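Phenylacetaldehyde dehydrogenase (Burkholderia cenocepacia, PDB 4O5H) probably catalyses the NAD+-dependent oxidation of phenylacetaldehyde to phenylacetate, as a member of the aldehyde dehydrogenase family. Local coordinates at residues A[30-35]-A[39-44]; A[60-65]-A[212-217]; A[68-73]-A[242-247]. All coordinates share one frame; numbering follows the deposited sequence. Where two conformers were deposited one is given.

The three contacts lie on the same side of the chain's centre and touch one another, their centres 10 to 14 Å apart. Interaction 1, a hairpin, meets interaction 2 where Met-33 SD packs 3.8 Å from Ala-65 CB, and it meets interaction 3 where Ala-43 N probably hydrogen-bonds Asp-69 OD1 at 2.8 Å. The segments of interactions 2 and 3 alternate along the chain, and strand 57-63 is followed by helix 67-82; Ala-65 O lies 3.8 Å from Ala-244 CB. A sodium ion held by Asp-212 belongs to interaction 2, and the side chain of Lys-31 in interaction 1 lies about 11 Å from it.

Interaction 1 (A[30-35]-A[39-44]); sequences PKQMLI and WSDAAS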
loop_
_atom_site.group_PDB
_atom_site.type_symbol
_atom_site.label_atom_id
_atom_site.label_comp_id
_atom_site.label_asym_id
_atom_site.label_seq_id
_atom_site.Cartn_x
_atom_site.Cartn_y
_atom_site.Cartn_z
ATOM N N PRO A 30 40.205 -0.660 -0.573
ATOM C CA PRO A 30 39.283 -0.666 -1.709
ATOM C C PRO A 30 37.871 -1.092 -1.335
ATOM O O PRO A 30 37.699 -1.950 -0.508
ATOM C CB PRO A 30 39.895 -1.695 -2.654
ATOM C CG PRO A 30 41.332 -1.711 -2.282
ATOM C CD PRO A 30 41.353 -1.554 -0.805
ATOM N N LYS A 31 36.869 -0.392 -1.849
ATOM C CA LYS A 31 35.450 -0.636 -1.490
ATOM C C LYS A 31 34.814 -1.414 -2.607
ATOM O O LYS A 31 35.032 -1.106 -3.784
ATOM C CB LYS A 31 34.635 0.672 -1.359
ATOM C CG LYS A 31 35.268 1.764 -0.517
ATOM C CD LYS A 31 35.363 1.421 0.955
ATOM C CE LYS A 31 35.989 2.608 1.645
ATOM N NZ LYS A 31 37.379 2.946 1.203
ATOM N N GLN A 32 33.929 -2.321 -2.231
ATOM C CA GLN A 32 33.176 -3.118 -3.183
ATOM C C GLN A 32 31.705 -3.239 -2.774
ATOM O O GLN A 32 31.355 -2.998 -1.623
ATOM C CB GLN A 32 33.805 -4.495 -3.258
ATOM C CG GLN A 32 35.219 -4.455 -3.782
ATOM C CD GLN A 32 35.759 -5.811 -3.997
ATOM O OE1 GLN A 32 35.934 -6.579 -3.046
ATOM N NE2 GLN A 32 36.004 -6.154 -5.259
ATOM N N MET A 33 30.870 -3.643 -3.725
ATOM C CA MET A 33 29.467 -3.975 -3.455
ATOM C C MET A 33 29.371 -5.391 -2.880
ATOM O O MET A 33 30.228 -6.214 -3.132
ATOM C CB MET A 33 28.655 -3.961 -4.748
ATOM C CG MET A 33 28.612 -2.618 -5.385
ATOM S SD MET A 33 27.628 -2.576 -6.865
ATOM C CE MET A 33 28.674 -3.354 -8.110
ATOM N N LEU A 34 28.265 -5.683 -2.215
ATOM C CA LEU A 34 27.990 -7.035 -1.730
ATOM C C LEU A 34 26.902 -7.664 -2.589
ATOM O O LEU A 34 25.729 -7.244 -2.520
ATOM C CB LEU A 34 27.546 -6.977 -0.269
ATOM C CG LEU A 34 27.133 -8.319 0.352
ATOM C CD1 LEU A 34 28.282 -9.296 0.295
ATOM C CD2 LEU A 34 26.689 -8.133 1.782
ATOM N N ILE A 35 27.294 -8.596 -3.439
ATOM C CA ILE A 35 26.373 -9.203 -4.384
ATOM C C ILE A 35 26.419 -10.713 -4.209
ATOM O O ILE A 35 27.393 -11.374 -4.596
ATOM C CB ILE A 35 26.707 -8.793 -5.831
ATOM C CG1 ILE A 35 26.548 -7.291 -5.932
ATOM C CG2 ILE A 35 25.795 -9.500 -6.842
ATOM C CD1 ILE A 35 26.888 -6.699 -7.261
ATOM N N TRP A 39 32.008 -9.982 -2.598
ATOM C CA TRP A 39 32.268 -8.578 -2.709
ATOM C C TRP A 39 32.785 -8.285 -4.124
ATOM O O TRP A 39 33.746 -8.899 -4.581
ATOM C CB TRP A 39 33.291 -8.127 -1.652
ATOM C CG TRP A 39 32.768 -8.255 -0.241
ATOM C CD1 TRP A 39 32.899 -9.307 0.575
ATOM C CD2 TRP A 39 31.962 -7.299 0.445
ATOM N NE1 TRP A 39 32.229 -9.076 1.760
ATOM C CE2 TRP A 39 31.657 -7.834 1.702
ATOM C CE3 TRP A 39 31.506 -6.015 0.136
ATOM C CZ2 TRP A 39 30.921 -7.108 2.656
ATOM C CZ3 TRP A 39 30.774 -5.320 1.070
ATOM C CH2 TRP A 39 30.476 -5.874 2.303
ATOM N N SER A 40 32.148 -7.349 -4.808
ATOM C CA SER A 40 32.337 -7.185 -6.247
ATOM C C SER A 40 32.461 -5.740 -6.681
ATOM O O SER A 40 31.815 -4.864 -6.141
ATOM C CB SER A 40 31.122 -7.738 -6.963
ATOM O OG SER A 40 31.061 -9.143 -6.812
ATOM N N ASP A 41 33.271 -5.504 -7.698
ATOM C CA ASP A 41 33.226 -4.245 -8.399
ATOM C C ASP A 41 32.059 -4.254 -9.360
ATOM O O ASP A 41 31.438 -5.281 -9.590
ATOM C CB ASP A 41 34.485 -4.076 -9.180
ATOM C CG ASP A 41 35.693 -4.212 -8.311
ATOM O OD1 ASP A 41 35.746 -3.541 -7.292
ATOM O OD2 ASP A 41 36.594 -5.006 -8.663
ATOM N N ALA A 42 31.780 -3.110 -9.959
ATOM C CA ALA A 42 30.811 -3.047 -11.041
ATOM C C ALA A 42 31.380 -3.778 -12.254
ATOM O O ALA A 42 32.589 -3.750 -12.475
ATOM C CB ALA A 42 30.518 -1.602 -11.375
ATOM N N ALA A 43 30.505 -4.372 -13.079
ATOM C CA ALA A 43 30.933 -5.022 -14.305
ATOM C C ALA A 43 31.780 -4.071 -15.143
ATOM O O ALA A 43 32.714 -4.508 -15.805
ATOM C CB ALA A 43 29.723 -5.530 -15.110
ATOM N N SER A 44 31.418 -2.789 -15.151
ATOM C CA SER A 44 32.107 -1.820 -15.994
ATOM C C SER A 44 33.479 -1.412 -15.420
ATOM O O SER A 44 34.242 -0.743 -16.079
ATOM C CB SER A 44 31.247 -0.554 -16.123
ATOM O OG SER A 44 31.179 0.133 -14.879
HETATM O O HOH W 1 37.441 -2.288 -5.265
#
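Met-33 and Ser-40 form the hydrogen-bonded pair of a short beta hairpin made by strands 33-35 and 38-40. Ser-40 N donates to Met-33 O at 2.8 Å, and Met-33 N returns the bond to Ser-40 O at 2.9 Å. The next pair, Leu-34 with Trp-39, is non-hydrogen-bonded and is joined by its side chains.

Among the apolar contacts, a CH-pi interaction sets Leu-34 CB 4.0 Å from the centroid of the Trp-39 six-membered ring, over its face. CG anti to the backbone N (chi1 176°) lets Leu-34 CD1 lie over the same indole, whose breadth suits a branched neighbour. Trp-39 NE1 hydrogen-bonds Gln-225 OE1, tying the hairpin to helix 215-227. On the other face of the hairpin, the flexible Met-33 chain bends at chi3 (-77°) and brings CE against Ala-42, 3.6 Å from its N and 4.1 Å from its CB, a small side chain allowing this close approach.

The polar side-chain contacts lie beyond the paired strands. Gln-32, long enough to span the gap, makes a weak hydrogen bond from NE2 to Asp-41 OD1, the amide and carboxylate planes 51° apart. A water donates to that same OD1 at 2.9 Å and to Lys-31 O at 3.1 Å.

Interaction 2 (A[60-65]-A[212-217]); sequences ARVPEA and DTPLSA. With NA (sodium ion), chain I.
Asp-212 O, two residues ahead of the Pro-214 ring that packs on Val-62, binds a sodium ion at 2.2 Å. Two waters bind the ion as well, and Val-51 and Asp-119 contribute to its site. It is the main-chain carbonyl of Asp-212 that does the binding, a hard oxygen ligand well matched to sodium. Asp-119 also accepts a hydrogen bond from Leu-215 N through OD2, so one carboxylate serves both the ion and the first turn of the helix.

The contact with strand 57-63 is wholly apolar and buried. Val-62 straddles the proline: CG1 and CG2 each lie 3.9 Å from Pro-214 CG, so the ring carbon sits against the fork of the valine. With CG1 anti to the carbonyl carbon (chi1 -58°), that same methyl also reaches Leu-215 CD2 at 4.0 Å.

Helix 215-227 is the connecting helix of a beta-alpha-beta crossover between the parallel strands 204-208 and 234-236, an arrangement consistent with the Rossmann-type cofactor domain of aldehyde dehydrogenases. The two-stranded antiparallel sheet 47-52/57-63 packs against the beginning of this helix, and Val-50 of its other strand touches both Pro-214 and Leu-215. A rigid proline suits a place near the beginning of the helix, where it presents a compact apolar surface. The CD2 branch of Leu-215, turned back from the extended line that CD1 takes, meets the short side chain of Ala-60 at 4.1 Å from CB.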
loop_
_atom_site.group_PDB
_atom_site.type_symbol
_atom_site.label_atom_id
_atom_site.label_comp_id
_atom_site.label_asym_id
_atom_site.label_seq_id
_atom_site.Cartn_x
_atom_site.Cartn_y
_atom_site.Cartn_z
ATOM N N ALA A 60 37.038 8.524 -0.449
ATOM C CA ALA A 60 36.869 7.143 -0.847
ATOM C C ALA A 60 36.279 7.124 -2.239
ATOM O O ALA A 60 35.816 8.141 -2.736
ATOM C CB ALA A 60 35.928 6.381 0.114
ATOM N N ARG A 61 36.257 5.931 -2.822
ATOM C CA ARG A 61 35.548 5.654 -4.055
ATOM C C ARG A 61 34.781 4.346 -3.919
ATOM O O ARG A 61 35.256 3.404 -3.309
ATOM C CB ARG A 61 36.535 5.542 -5.191
ATOM C CG ARG A 61 37.429 6.770 -5.337
ATOM C CD ARG A 61 38.486 6.546 -6.383
ATOM N NE ARG A 61 37.933 6.654 -7.723
ATOM C CZ ARG A 61 38.591 6.323 -8.845
ATOM N NH1 ARG A 61 39.851 5.853 -8.797
ATOM N NH2 ARG A 61 37.985 6.464 -10.033
ATOM N N VAL A 62 33.595 4.287 -4.491
ATOM C CA VAL A 62 32.783 3.057 -4.452
ATOM C C VAL A 62 32.346 2.688 -5.872
ATOM O O VAL A 62 32.376 3.546 -6.772
ATOM C CB VAL A 62 31.557 3.191 -3.533
ATOM C CG1 VAL A 62 31.999 3.546 -2.119
ATOM C CG2 VAL A 62 30.553 4.192 -4.082
ATOM N N PRO A 63 31.919 1.423 -6.088
ATOM C CA PRO A 63 31.438 1.086 -7.397
ATOM C C PRO A 63 30.241 1.902 -7.849
ATOM O O PRO A 63 29.356 2.214 -7.047
ATOM C CB PRO A 63 31.075 -0.387 -7.283
ATOM C CG PRO A 63 31.994 -0.885 -6.201
ATOM C CD PRO A 63 31.955 0.254 -5.213
ATOM N N GLU A 64 30.221 2.179 -9.152
ATOM C CA GLU A 64 29.084 2.781 -9.821
ATOM C C GLU A 64 28.321 1.703 -10.620
ATOM O O GLU A 64 28.639 1.420 -11.776
ATOM C CB GLU A 64 29.571 3.879 -10.757
ATOM C CG GLU A 64 28.411 4.641 -11.369
ATOM C CD GLU A 64 28.689 5.199 -12.737
ATOM O OE1 GLU A 64 29.784 5.692 -13.041
ATOM O OE2 GLU A 64 27.770 5.136 -13.518
ATOM N N ALA A 65 27.302 1.120 -9.989
ATOM C CA ALA A 65 26.564 -0.019 -10.559
ATOM C C ALA A 65 25.664 0.416 -11.683
ATOM O O ALA A 65 25.130 1.499 -11.645
ATOM C CB ALA A 65 25.716 -0.679 -9.502
ATOM N N ASP A 212 25.233 9.869 -2.640
ATOM C CA ASP A 212 26.023 10.790 -1.775
ATOM C C ASP A 212 26.578 10.189 -0.453
ATOM O O ASP A 212 27.498 10.763 0.113
ATOM C CB ASP A 212 25.228 12.043 -1.447
ATOM C CG ASP A 212 25.029 12.928 -2.668
ATOM O OD1 ASP A 212 26.006 13.245 -3.347
ATOM O OD2 ASP A 212 23.870 13.226 -2.983
ATOM N N THR A 213 26.043 9.059 -0.002
ATOM C CA THR A 213 26.415 8.476 1.317
ATOM C C THR A 213 26.415 6.938 1.318
ATOM O O THR A 213 25.552 6.295 1.948
ATOM C CB THR A 213 25.443 8.941 2.407
ATOM O OG1 THR A 213 24.091 8.645 2.021
ATOM C CG2 THR A 213 25.550 10.471 2.651
ATOM N N PRO A 214 27.365 6.330 0.592
ATOM C CA PRO A 214 27.385 4.862 0.471
ATOM C C PRO A 214 28.136 4.139 1.580
ATOM O O PRO A 214 27.952 2.939 1.754
ATOM C CB PRO A 214 28.141 4.649 -0.813
ATOM C CG PRO A 214 29.128 5.790 -0.835
ATOM C CD PRO A 214 28.379 6.972 -0.272
ATOM N N LEU A 215 28.945 4.845 2.361
ATOM C CA LEU A 215 29.953 4.148 3.180
ATOM C C LEU A 215 29.409 3.371 4.357
ATOM O O LEU A 215 29.868 2.238 4.594
ATOM C CB LEU A 215 31.034 5.102 3.645
ATOM C CG LEU A 215 31.893 5.733 2.537
ATOM C CD1 LEU A 215 32.926 6.666 3.144
ATOM C CD2 LEU A 215 32.585 4.682 1.676
ATOM N N SER A 216 28.487 3.946 5.138
ATOM C CA SER A 216 28.036 3.228 6.353
ATOM C C SER A 216 27.270 1.946 5.985
ATOM O O SER A 216 27.347 0.948 6.699
ATOM C CB SER A 216 27.254 4.131 7.311
ATOM O OG SER A 216 26.094 4.660 6.692
ATOM N N ALA A 217 26.598 1.975 4.840
ATOM C CA ALA A 217 25.880 0.781 4.357
ATOM C C ALA A 217 26.845 -0.351 3.986
ATOM O O ALA A 217 26.595 -1.494 4.322
ATOM C CB ALA A 217 25.001 1.130 3.177
HETATM NA NA NA I . 29.319 11.687 1.057
HETATM O O HOH W 2 29.924 11.673 -1.278
HETATM O O HOH W 3 28.800 13.967 0.684
#

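Interaction 3 (A[68-73]-A[242-247]); sequences RDVQQA and HTAGAA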
loop_
_atom_site.group_PDB
_atom_site.type_symbol
_atom_site.label_atom_id
_atom_site.label_comp_id
_atom_site.label_asym_id
_atom_site.label_seq_id
_atom_site.Cartn_x
_atom_site.Cartn_y
_atom_site.Cartn_z
ATOM N N ARG A 68 23.112 -4.133 -15.039
ATOM C CA ARG A 68 23.659 -5.503 -15.003
ATOM C C ARG A 68 23.958 -5.902 -13.571
ATOM O O ARG A 68 23.635 -6.997 -13.139
ATOM C CB ARG A 68 24.986 -5.619 -15.781
ATOM C CG ARG A 68 24.904 -5.355 -17.261
ATOM C CD ARG A 68 26.307 -5.309 -17.896
ATOM N NE ARG A 68 26.998 -4.053 -17.619
ATOM C CZ ARG A 68 28.210 -3.738 -18.065
ATOM N NH1 ARG A 68 28.919 -4.594 -18.802
ATOM N NH2 ARG A 68 28.732 -2.555 -17.772
ATOM N N ASP A 69 24.592 -5.000 -12.834
ATOM C CA ASP A 69 24.966 -5.300 -11.454
ATOM C C ASP A 69 23.711 -5.444 -10.578
ATOM O O ASP A 69 23.628 -6.322 -9.709
ATOM C CB ASP A 69 25.915 -4.224 -10.887
ATOM C CG ASP A 69 27.094 -3.951 -11.814
ATOM O OD1 ASP A 69 27.902 -4.887 -12.071
ATOM O OD2 ASP A 69 27.195 -2.825 -12.320
ATOM N N VAL A 70 22.755 -4.578 -10.796
ATOM C CA VAL A 70 21.497 -4.624 -10.018
ATOM C C VAL A 70 20.770 -5.936 -10.297
ATOM O O VAL A 70 20.315 -6.582 -9.370
ATOM C CB VAL A 70 20.585 -3.445 -10.322
ATOM C CG1 VAL A 70 19.220 -3.622 -9.655
ATOM C CG2 VAL A 70 21.215 -2.153 -9.846
ATOM N N GLN A 71 20.683 -6.313 -11.564
ATOM C CA GLN A 71 20.086 -7.608 -11.931
ATOM C C GLN A 71 20.779 -8.789 -11.260
ATOM O O GLN A 71 20.118 -9.701 -10.816
ATOM C CB GLN A 71 20.089 -7.808 -13.428
ATOM C CG GLN A 71 19.025 -6.938 -14.096
ATOM C CD GLN A 71 19.214 -6.817 -15.572
ATOM O OE1 GLN A 71 20.206 -7.266 -16.144
ATOM N NE2 GLN A 71 18.255 -6.209 -16.214
ATOM N N GLN A 72 22.099 -8.753 -11.148
ATOM C CA GLN A 72 22.826 -9.822 -10.415
ATOM C C GLN A 72 22.460 -9.868 -8.942
ATOM O O GLN A 72 22.347 -10.936 -8.356
ATOM C CB GLN A 72 24.336 -9.692 -10.542
ATOM C CG GLN A 72 24.785 -9.897 -11.959
ATOM C CD GLN A 72 24.646 -11.332 -12.444
ATOM O OE1 GLN A 72 24.574 -12.295 -11.655
ATOM N NE2 GLN A 72 24.529 -11.480 -13.735
ATOM N N ALA A 73 22.359 -8.713 -8.320
ATOM C CA ALA A 73 21.957 -8.632 -6.915
ATOM C C ALA A 73 20.537 -9.176 -6.674
ATOM O O ALA A 73 20.289 -9.878 -5.692
ATOM C CB ALA A 73 22.058 -7.198 -6.405
ATOM N N HIS A 242 19.396 7.503 -10.791
ATOM C CA HIS A 242 18.825 7.457 -12.133
ATOM C C HIS A 242 19.209 6.205 -12.915
ATOM O O HIS A 242 18.565 5.890 -13.905
ATOM C CB HIS A 242 19.172 8.707 -12.956
ATOM C CG HIS A 242 20.634 9.007 -13.044
ATOM N ND1 HIS A 242 21.515 8.246 -13.789
ATOM C CD2 HIS A 242 21.366 10.015 -12.515
ATOM C CE1 HIS A 242 22.730 8.755 -13.686
ATOM N NE2 HIS A 242 22.663 9.833 -12.923
ATOM N N THR A 243 20.206 5.458 -12.446
ATOM C CA THR A 243 20.607 4.244 -13.122
ATOM C C THR A 243 20.381 3.009 -12.241
ATOM O O THR A 243 19.479 2.214 -12.523
ATOM C CB THR A 243 22.056 4.397 -13.582
ATOM O OG1 THR A 243 22.143 5.580 -14.397
ATOM C CG2 THR A 243 22.478 3.209 -14.388
ATOM N N ALA A 244 21.182 2.863 -11.173
ATOM C CA ALA A 244 21.029 1.740 -10.256
ATOM C C ALA A 244 19.656 1.706 -9.536
ATOM O O ALA A 244 18.981 0.670 -9.496
ATOM C CB ALA A 244 22.146 1.713 -9.243
ATOM N N GLY A 245 19.228 2.836 -9.018
ATOM C CA GLY A 245 17.933 2.923 -8.331
ATOM C C GLY A 245 16.763 2.582 -9.240
ATOM O O GLY A 245 15.865 1.799 -8.880
ATOM N N ALA A 246 16.781 3.175 -10.424
ATOM C CA ALA A 246 15.699 2.987 -11.344
ATOM C C ALA A 246 15.639 1.541 -11.762
ATOM O O ALA A 246 14.556 0.956 -11.848
ATOM C CB ALA A 246 15.903 3.890 -12.561
ATOM N N ALA A 247 16.802 0.950 -12.018
ATOM C CA ALA A 247 16.842 -0.434 -12.438
ATOM C C ALA A 247 16.277 -1.382 -11.370
ATOM O O ALA A 247 15.582 -2.355 -11.691
ATOM C CB ALA A 247 18.258 -0.838 -12.768
HETATM O O HOH W 4 16.307 -4.051 -14.495
#
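Helices 67-82 and 241-250 pack together through Val-70, which faces Ala-244 and Ala-247 on successive turns of its partner. The approach is close, with Val-70 CA 6.4 Å from Ala-244 CA, and small residues on the second helix make it possible. Each valine branch has its own target. CG2, beside the backbone N, comes 3.6 Å from Ala-244 O and 4.0 Å from Ala-244 CB, so it lies against main chain as much as against a methyl. The other branch, CG1, is turned anti to the backbone N (chi1 172°) and reaches the backbone of the next turn, 4.1 Å from Ala-247 C. At the branch point itself, Val-70 CB lies 4.3 Å from Ala-247 CB.

Helix 241-250 follows strand 234-236 of the large mixed sheet, as a helix does in a Rossmann-type fold. The helix widens into a pi-type turn at 242-245 and is regular again by Ala-247, whose N bonds Thr-243 O at 3.0 Å.

A beta-branched valine suits the facing position because it offers two methyls close to the helix backbone, with little flexibility to lose. Polar contact is slight: one water near Gln-71 NE2 and Ala-247 O, 3.4 Å from each, makes at best a long and uncertain bridge.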